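Local coordinates for protein calcium dodecin (Mycobacterium tuberculosis, PDB 3ONR) that binds calcium ions at the interfaces between subunits of a hollow dodecameric shell and may sequester other small ligands, at residues Ala23-Arg28 against Ile58-Ser63. The protein carries 2 engineered substitutions. Sequence-based numbering, arbitrary orientation.
Sequences AEAVQR and IKLEVS
Leu-60 reaches from the sheet to the helix and sets its CD1 methyl against Ala-25 and Val-26. This is the core of the dodecin fold, where one helix packs on a three-stranded antiparallel sheet. Residues 23-28 belong to helix 18-32, and residues 58-63 to the central strand, 54-65. No hydrogen bond joins the two segments, and the contact is apolar and buried. The closest CA atoms across the two segments are those of Ala-25 and Leu-60, 7.8 Å apart. The single methyl of Ala-25 points at the strand, and its CB lies 3.7 Å from Leu-60 CD1. In Leu-60, CG stands beside the backbone N and opposite the carbonyl carbon (chi1 -58°). The extended second torsion then carries CD1 on to the helix. Ile-58 also points toward the helix; it packs on Ala-21 and Ala-22, one turn before Ala-25, and on Trp-18 at the start of the helix. Lys-59 points to the other side of the sheet, where its NZ pairs with Glu-61 of a neighbouring subunit. Ala-25 also touches Ile-10 of strand 4-14, and Val-26 packs on Val-48 of another subunit. The calcium ion is about 12 Å from the side chain of Leu-60. The side chains of Val-26 and Leu-60 cross at about a right angle, with Val-26 CG2 4.0 Å from Leu-60 CD1.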
# COMPACT_ATOMS: atom_id res chain seq x y z
N ALA A 23 7.86 -21.72 -11.83
CA ALA A 23 8.89 -22.23 -12.75
C ALA A 23 8.32 -22.37 -14.15
O ALA A 23 9.04 -22.10 -15.13
CB ALA A 23 9.46 -23.55 -12.28
N GLU A 24 7.04 -22.73 -14.25
CA GLU A 24 6.38 -22.88 -15.59
C GLU A 24 6.34 -21.52 -16.28
O GLU A 24 6.65 -21.46 -17.47
CB GLU A 24 4.94 -23.39 -15.45
CG GLU A 24 4.81 -24.83 -14.91
CD GLU A 24 5.17 -25.89 -15.85
OE1 GLU A 24 5.02 -27.07 -15.45
OE2 GLU A 24 5.56 -25.58 -17.00
N ALA A 25 5.90 -20.50 -15.54
CA ALA A 25 5.85 -19.09 -16.04
C ALA A 25 7.25 -18.65 -16.47
O ALA A 25 7.42 -18.16 -17.59
CB ALA A 25 5.30 -18.14 -15.02
N VAL A 26 8.23 -18.79 -15.58
CA VAL A 26 9.63 -18.44 -16.00
C VAL A 26 10.14 -19.19 -17.21
O VAL A 26 10.70 -18.56 -18.12
CB VAL A 26 10.64 -18.62 -14.84
CG1 VAL A 26 12.06 -18.50 -15.35
CG2 VAL A 26 10.29 -17.64 -13.68
N GLN A 27 9.94 -20.49 -17.27
CA GLN A 27 10.42 -21.24 -18.47
C GLN A 27 9.78 -20.79 -19.80
O GLN A 27 10.48 -20.59 -20.83
CB GLN A 27 10.25 -22.71 -18.23
CG GLN A 27 11.39 -23.29 -17.32
CD GLN A 27 12.80 -22.65 -17.58
OE1 GLN A 27 13.34 -22.69 -18.71
NE2 GLN A 27 13.38 -22.06 -16.52
N ARG A 28 8.45 -20.57 -19.74
CA ARG A 28 7.69 -19.98 -20.86
C ARG A 28 8.31 -18.58 -21.26
O ARG A 28 8.61 -18.33 -22.45
CB ARG A 28 6.18 -19.85 -20.53
CG ARG A 28 5.37 -19.11 -21.65
CD ARG A 28 5.50 -19.85 -23.04
NE ARG A 28 4.95 -19.07 -24.20
CZ ARG A 28 5.53 -18.02 -24.83
NH1 ARG A 28 6.70 -17.51 -24.44
NH2 ARG A 28 4.94 -17.49 -25.90
N ILE A 58 0.19 -18.05 -9.69
CA ILE A 58 1.15 -17.07 -9.13
C ILE A 58 1.50 -16.03 -10.22
O ILE A 58 1.75 -16.42 -11.34
CB ILE A 58 2.40 -17.74 -8.54
CG1 ILE A 58 3.34 -16.71 -7.89
CG2 ILE A 58 3.20 -18.50 -9.65
CD1 ILE A 58 4.36 -17.44 -6.95
N LYS A 59 1.38 -14.74 -9.85
CA LYS A 59 1.62 -13.62 -10.79
C LYS A 59 3.05 -13.19 -10.47
O LYS A 59 3.39 -12.89 -9.27
CB LYS A 59 0.62 -12.45 -10.52
CG LYS A 59 0.88 -11.28 -11.46
CD LYS A 59 -0.36 -10.43 -11.61
CE LYS A 59 -0.67 -9.65 -10.39
NZ LYS A 59 -1.82 -8.68 -10.72
N LEU A 60 3.86 -13.13 -11.53
CA LEU A 60 5.27 -12.78 -11.49
C LEU A 60 5.54 -11.53 -12.36
O LEU A 60 4.94 -11.36 -13.38
CB LEU A 60 6.12 -13.86 -12.09
CG LEU A 60 6.00 -15.29 -11.44
CD1 LEU A 60 6.83 -16.26 -12.19
CD2 LEU A 60 6.48 -15.20 -9.97
N GLU A 61 6.48 -10.72 -11.93
CA GLU A 61 6.89 -9.55 -12.78
C GLU A 61 8.31 -9.86 -13.28
O GLU A 61 9.20 -10.19 -12.48
CB GLU A 61 6.89 -8.29 -11.90
CG GLU A 61 7.26 -7.01 -12.64
CD GLU A 61 7.43 -5.78 -11.74
OE1 GLU A 61 8.39 -5.02 -11.95
OE2 GLU A 61 6.62 -5.51 -10.84
N VAL A 62 8.54 -9.75 -14.59
CA VAL A 62 9.88 -9.94 -15.17
C VAL A 62 10.13 -8.76 -16.14
O VAL A 62 9.17 -8.15 -16.63
CB VAL A 62 9.98 -11.31 -15.99
CG1 VAL A 62 9.80 -12.48 -15.00
CG2 VAL A 62 8.89 -11.36 -17.07
N SER A 63 11.40 -8.51 -16.44
CA SER A 63 11.71 -7.49 -17.46
C SER A 63 12.74 -8.02 -18.44
O SER A 63 13.46 -8.97 -18.13
CB SER A 63 12.20 -6.23 -16.79
OG SER A 63 13.30 -6.51 -15.94